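Long-range contact in putative ABC-transporter ATP-binding protein (Alicyclobacillus acidocaldarius, PDB 1Z47), which probably binds and hydrolyses ATP as the nucleotide-binding subunit of a putative sulfate ABC transporter: residues I15-R29 and L60-I74. Numbering follows the deposited sequence.
Sequences IEFVGVEKIYPGGAR and LIAGLERPTKGDVWI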
loop_
_atom_site.group_PDB
_atom_site.type_symbol
_atom_site.label_atom_id
_atom_site.label_comp_id
_atom_site.label_asym_id
_atom_site.label_seq_id
_atom_site.Cartn_x
_atom_site.Cartn_y
_atom_site.Cartn_z
ATOM N N ILE B 15 11.682 -11.033 24.293
ATOM C CA ILE B 15 12.757 -10.141 23.854
ATOM C C ILE B 15 12.812 -8.844 24.654
ATOM O O ILE B 15 11.775 -8.266 24.993
ATOM C CB ILE B 15 12.609 -9.752 22.352
ATOM C CG1 ILE B 15 12.350 -10.999 21.496
ATOM C CG2 ILE B 15 13.886 -9.073 21.876
ATOM C CD1 ILE B 15 12.222 -10.704 20.001
ATOM N N GLU B 16 14.021 -8.382 24.953
ATOM C CA GLU B 16 14.149 -7.138 25.701
ATOM C C GLU B 16 15.409 -6.371 25.375
ATOM O O GLU B 16 16.503 -6.935 25.243
ATOM C CB GLU B 16 14.075 -7.387 27.220
ATOM C CG GLU B 16 14.168 -6.088 28.047
ATOM C CD GLU B 16 13.845 -6.277 29.534
ATOM O OE1 GLU B 16 13.887 -5.267 30.275
ATOM O OE2 GLU B 16 13.550 -7.417 29.963
ATOM N N PHE B 17 15.246 -5.068 25.197
ATOM C CA PHE B 17 16.390 -4.213 24.936
ATOM C C PHE B 17 16.598 -3.395 26.210
ATOM O O PHE B 17 15.643 -2.877 26.779
ATOM C CB PHE B 17 16.126 -3.268 23.745
ATOM C CG PHE B 17 16.524 -3.845 22.405
ATOM C CD1 PHE B 17 17.000 -3.012 21.391
ATOM C CD2 PHE B 17 16.410 -5.211 22.152
ATOM C CE1 PHE B 17 17.359 -3.530 20.143
ATOM C CE2 PHE B 17 16.766 -5.739 20.909
ATOM C CZ PHE B 17 17.240 -4.898 19.903
ATOM N N VAL B 18 17.844 -3.295 26.647
ATOM C CA VAL B 18 18.172 -2.532 27.851
ATOM C C VAL B 18 19.141 -1.424 27.474
ATOM O O VAL B 18 20.329 -1.677 27.244
ATOM C CB VAL B 18 18.825 -3.434 28.928
ATOM C CG1 VAL B 18 19.192 -2.596 30.166
ATOM C CG2 VAL B 18 17.869 -4.545 29.310
ATOM N N GLY B 19 18.617 -0.203 27.388
ATOM C CA GLY B 19 19.441 0.943 27.045
ATOM C C GLY B 19 20.360 0.663 25.874
ATOM O O GLY B 19 21.550 0.972 25.917
ATOM N N VAL B 20 19.798 0.074 24.821
ATOM C CA VAL B 20 20.567 -0.267 23.639
ATOM C C VAL B 20 20.849 0.970 22.809
ATOM O O VAL B 20 19.955 1.771 22.516
ATOM C CB VAL B 20 19.826 -1.308 22.785
ATOM C CG1 VAL B 20 20.620 -1.598 21.527
ATOM C CG2 VAL B 20 19.605 -2.588 23.608
ATOM N N GLU B 21 22.109 1.107 22.430
ATOM C CA GLU B 21 22.565 2.239 21.658
ATOM C C GLU B 21 23.520 1.765 20.574
ATOM O O GLU B 21 24.427 0.981 20.837
ATOM C CB GLU B 21 23.263 3.221 22.598
ATOM C CG GLU B 21 23.888 4.419 21.940
ATOM C CD GLU B 21 24.654 5.273 22.941
ATOM O OE1 GLU B 21 24.020 5.779 23.902
ATOM O OE2 GLU B 21 25.888 5.419 22.768
ATOM N N LYS B 22 23.299 2.254 19.356
ATOM C CA LYS B 22 24.109 1.922 18.188
ATOM C C LYS B 22 23.915 3.131 17.284
ATOM O O LYS B 22 22.904 3.251 16.603
ATOM C CB LYS B 22 23.559 0.673 17.515
ATOM C CG LYS B 22 24.598 -0.343 17.113
ATOM C CD LYS B 22 25.414 0.090 15.917
ATOM C CE LYS B 22 26.150 -1.121 15.364
ATOM N NZ LYS B 22 27.027 -0.810 14.214
ATOM N N ILE B 23 24.891 4.021 17.290
ATOM C CA ILE B 23 24.818 5.267 16.533
ATOM C C ILE B 23 25.659 5.276 15.265
ATOM O O ILE B 23 26.809 4.838 15.265
ATOM C CB ILE B 23 25.253 6.430 17.457
ATOM C CG1 ILE B 23 24.325 6.464 18.670
ATOM C CG2 ILE B 23 25.232 7.761 16.714
ATOM C CD1 ILE B 23 24.885 7.214 19.846
ATOM N N TYR B 24 25.077 5.766 14.179
ATOM C CA TYR B 24 25.796 5.854 12.913
ATOM C C TYR B 24 26.057 7.334 12.662
ATOM O O TYR B 24 25.127 8.141 12.642
ATOM C CB TYR B 24 24.973 5.250 11.767
ATOM C CG TYR B 24 24.812 3.743 11.852
ATOM C CD1 TYR B 24 23.872 3.164 12.700
ATOM C CD2 TYR B 24 25.629 2.901 11.099
ATOM C CE1 TYR B 24 23.741 1.764 12.802
ATOM C CE2 TYR B 24 25.516 1.511 11.193
ATOM C CZ TYR B 24 24.572 0.951 12.047
ATOM O OH TYR B 24 24.495 -0.419 12.154
ATOM N N PRO B 25 27.328 7.706 12.457
ATOM C CA PRO B 25 27.691 9.106 12.221
ATOM C C PRO B 25 26.895 9.799 11.127
ATOM O O PRO B 25 26.865 11.025 11.059
ATOM C CB PRO B 25 29.173 9.014 11.879
ATOM C CG PRO B 25 29.238 7.693 11.138
ATOM C CD PRO B 25 28.441 6.817 12.073
ATOM N N GLY B 26 26.258 9.018 10.264
ATOM C CA GLY B 26 25.495 9.605 9.180
ATOM C C GLY B 26 24.053 9.906 9.545
ATOM O O GLY B 26 23.326 10.507 8.753
ATOM N N GLY B 27 23.643 9.492 10.740
ATOM C CA GLY B 27 22.278 9.724 11.184
ATOM C C GLY B 27 21.417 8.479 11.038
ATOM O O GLY B 27 21.223 7.725 12.004
ATOM N N ALA B 28 20.920 8.267 9.818
ATOM C CA ALA B 28 20.076 7.122 9.480
ATOM C C ALA B 28 20.628 5.806 10.018
ATOM O O ALA B 28 21.835 5.539 9.922
ATOM C CB ALA B 28 19.925 7.015 7.957
ATOM N N ARG B 29 19.725 4.996 10.559
ATOM C CA ARG B 29 20.036 3.688 11.117
ATOM C C ARG B 29 20.409 3.737 12.596
ATOM O O ARG B 29 20.439 2.685 13.254
ATOM C CB ARG B 29 21.158 3.016 10.321
ATOM C CG ARG B 29 20.824 2.778 8.853
ATOM C CD ARG B 29 21.995 2.170 8.107
ATOM N NE ARG B 29 22.600 1.077 8.866
ATOM C CZ ARG B 29 23.151 -0.003 8.317
ATOM N NH1 ARG B 29 23.683 -0.945 9.089
ATOM N NH2 ARG B 29 23.155 -0.150 6.996
ATOM N N LEU B 60 19.777 -6.016 15.474
ATOM C CA LEU B 60 20.346 -6.132 16.829
ATOM C C LEU B 60 19.764 -7.367 17.517
ATOM O O LEU B 60 20.420 -7.976 18.360
ATOM C CB LEU B 60 20.010 -4.912 17.699
ATOM C CG LEU B 60 20.990 -3.767 17.976
ATOM C CD1 LEU B 60 22.395 -4.315 18.192
ATOM C CD2 LEU B 60 20.983 -2.782 16.848
ATOM N N ILE B 61 18.524 -7.717 17.176
ATOM C CA ILE B 61 17.884 -8.891 17.759
ATOM C C ILE B 61 18.485 -10.154 17.122
ATOM O O ILE B 61 18.633 -11.198 17.778
ATOM C CB ILE B 61 16.361 -8.897 17.509
ATOM C CG1 ILE B 61 15.704 -7.688 18.174
ATOM C CG2 ILE B 61 15.749 -10.185 18.063
ATOM C CD1 ILE B 61 14.208 -7.561 17.877
ATOM N N ALA B 62 18.838 -10.051 15.842
ATOM C CA ALA B 62 19.421 -11.181 15.115
ATOM C C ALA B 62 20.871 -11.445 15.515
ATOM O O ALA B 62 21.341 -12.580 15.496
ATOM C CB ALA B 62 19.342 -10.929 13.611
ATOM N N GLY B 63 21.584 -10.392 15.882
ATOM C CA GLY B 63 22.970 -10.556 16.250
ATOM C C GLY B 63 23.808 -10.132 15.072
ATOM O O GLY B 63 25.024 -10.209 15.111
ATOM N N LEU B 64 23.145 -9.673 14.013
ATOM C CA LEU B 64 23.854 -9.215 12.821
ATOM C C LEU B 64 24.573 -7.910 13.137
ATOM O O LEU B 64 25.503 -7.518 12.442
ATOM C CB LEU B 64 22.872 -9.016 11.664
ATOM C CG LEU B 64 22.370 -10.342 11.083
ATOM C CD1 LEU B 64 21.134 -10.108 10.220
ATOM C CD2 LEU B 64 23.507 -10.995 10.277
ATOM N N GLU B 65 24.120 -7.246 14.198
ATOM C CA GLU B 65 24.707 -5.992 14.660
ATOM C C GLU B 65 24.856 -6.117 16.166
ATOM O O GLU B 65 24.112 -6.857 16.806
ATOM C CB GLU B 65 23.781 -4.813 14.352
ATOM C CG GLU B 65 23.592 -4.528 12.876
ATOM C CD GLU B 65 24.815 -3.897 12.245
ATOM O OE1 GLU B 65 24.805 -3.685 11.012
ATOM O OE2 GLU B 65 25.787 -3.608 12.979
ATOM N N ARG B 66 25.811 -5.388 16.730
ATOM C CA ARG B 66 26.027 -5.427 18.168
ATOM C C ARG B 66 25.919 -4.017 18.746
ATOM O O ARG B 66 26.450 -3.062 18.175
ATOM C CB ARG B 66 27.404 -6.003 18.473
ATOM C CG ARG B 66 27.447 -6.812 19.749
ATOM C CD ARG B 66 27.442 -8.312 19.448
ATOM N NE ARG B 66 28.694 -8.758 18.832
ATOM C CZ ARG B 66 28.968 -10.026 18.534
ATOM N NH1 ARG B 66 28.077 -10.973 18.796
ATOM N NH2 ARG B 66 30.128 -10.348 17.975
ATOM N N PRO B 67 25.242 -3.873 19.898
ATOM C CA PRO B 67 25.069 -2.565 20.545
ATOM C C PRO B 67 26.353 -1.943 21.095
ATOM O O PRO B 67 27.216 -2.644 21.619
ATOM C CB PRO B 67 24.044 -2.854 21.643
ATOM C CG PRO B 67 24.344 -4.282 22.018
ATOM C CD PRO B 67 24.582 -4.942 20.671
ATOM N N THR B 68 26.473 -0.625 20.953
ATOM C CA THR B 68 27.637 0.115 21.441
ATOM C C THR B 68 27.501 0.276 22.955
ATOM O O THR B 68 28.485 0.516 23.658
ATOM C CB THR B 68 27.727 1.533 20.812
ATOM O OG1 THR B 68 27.735 1.436 19.384
ATOM C CG2 THR B 68 29.004 2.231 21.260
ATOM N N LYS B 69 26.266 0.158 23.434
ATOM C CA LYS B 69 25.923 0.262 24.853
ATOM C C LYS B 69 24.562 -0.399 25.021
ATOM O O LYS B 69 23.781 -0.482 24.069
ATOM C CB LYS B 69 25.828 1.729 25.297
ATOM C CG LYS B 69 27.149 2.476 25.286
ATOM C CD LYS B 69 26.946 3.979 25.435
ATOM C CE LYS B 69 28.228 4.735 25.099
ATOM N NZ LYS B 69 28.023 6.215 25.038
ATOM N N GLY B 70 24.269 -0.865 26.226
ATOM C CA GLY B 70 22.996 -1.516 26.462
ATOM C C GLY B 70 23.081 -2.986 26.125
ATOM O O GLY B 70 24.078 -3.445 25.576
ATOM N N ASP B 71 22.042 -3.739 26.452
ATOM C CA ASP B 71 22.061 -5.167 26.173
ATOM C C ASP B 71 20.751 -5.683 25.595
ATOM O O ASP B 71 19.702 -5.058 25.744
ATOM C CB ASP B 71 22.395 -5.958 27.448
ATOM C CG ASP B 71 23.813 -5.702 27.951
ATOM O OD1 ASP B 71 23.999 -4.803 28.799
ATOM O OD2 ASP B 71 24.746 -6.398 27.483
ATOM N N VAL B 72 20.828 -6.839 24.940
ATOM C CA VAL B 72 19.659 -7.474 24.345
ATOM C C VAL B 72 19.413 -8.830 24.991
ATOM O O VAL B 72 20.309 -9.668 25.070
ATOM C CB VAL B 72 19.825 -7.667 22.819
ATOM C CG1 VAL B 72 21.176 -8.295 22.513
ATOM C CG2 VAL B 72 18.687 -8.542 22.285
ATOM N N TRP B 73 18.185 -9.037 25.438
ATOM C CA TRP B 73 17.807 -10.272 26.089
ATOM C C TRP B 73 16.753 -11.021 25.300
ATOM O O TRP B 73 15.878 -10.413 24.682
ATOM C CB TRP B 73 17.262 -9.967 27.479
ATOM C CG TRP B 73 18.293 -9.488 28.421
ATOM C CD1 TRP B 73 19.106 -8.402 28.275
ATOM C CD2 TRP B 73 18.656 -10.104 29.653
ATOM N NE1 TRP B 73 19.962 -8.304 29.347
ATOM C CE2 TRP B 73 19.706 -9.338 30.209
ATOM C CE3 TRP B 73 18.195 -11.233 30.344
ATOM C CZ2 TRP B 73 20.305 -9.667 31.426
ATOM C CZ3 TRP B 73 18.789 -11.560 31.552
ATOM C CH2 TRP B 73 19.836 -10.777 32.082
ATOM N N ILE B 74 16.841 -12.346 25.341
ATOM C CA ILE B 74 15.898 -13.216 24.661
ATOM C C ILE B 74 15.628 -14.417 25.565
ATOM O O ILE B 74 16.541 -15.176 25.885
ATOM C CB ILE B 74 16.450 -13.715 23.298
ATOM C CG1 ILE B 74 16.607 -12.534 22.330
ATOM C CG2 ILE B 74 15.490 -14.725 22.696
ATOM C CD1 ILE B 74 17.198 -12.895 20.965
#
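Phe17 brings the far end of its ring against the last turn of helix 54-62, with CZ 3.5 Å from Leu60 CB and CE2 equally near Ile61 CG1, crossing both side chains at about a right angle. Toward Lys22, Val20 CG1 rests 3.6 Å from Pro67 CB; at the other end of the strand, Ile15 CD1 meets Ile61 CG2. With CG anti to the carbonyl carbon (chi1 -90°), the Phe17 ring swings toward the helix; it also stacks with Phe36. Without the ring, as with an alanine in its place, Leu60, Ile61 and Val72 would probably lose their common partner and a gap would open between sheet and helix.

Antiparallel pairing of strands 15-22 and 69-74 sets Val72 beside Phe17, pointing the same way. Glu16 and Trp73 exchange two backbone bonds, that from Trp73 N nearly straight (171°) and in the carbonyl plane. The register slips by one around Gly70; next to it is a classic bulge, Glu21 O accepting from both Thr68 N (2.6 Å) and Lys69 N (3.3 Å). On the sheet face opposite Phe17, Glu21 and Lys69 run side by side to a weak salt bridge.

In the link between helix 54-62 and strand 69-74, Glu65 divides its carboxylate: OE2 forms a salt bridge, with a weak hydrogen bond, to Lys22 NZ (3.3 Å), while OE1 pairs in the guanidinium plane with Arg29 NH1 and also with Arg59. Arg29 NH1 in turn donates to Tyr24 OH. The antiparallel subdomain of this ABC ATPase is thus joined to its P-loop helix by an apolar core, with a charge network that probably keeps Glu65 ionised.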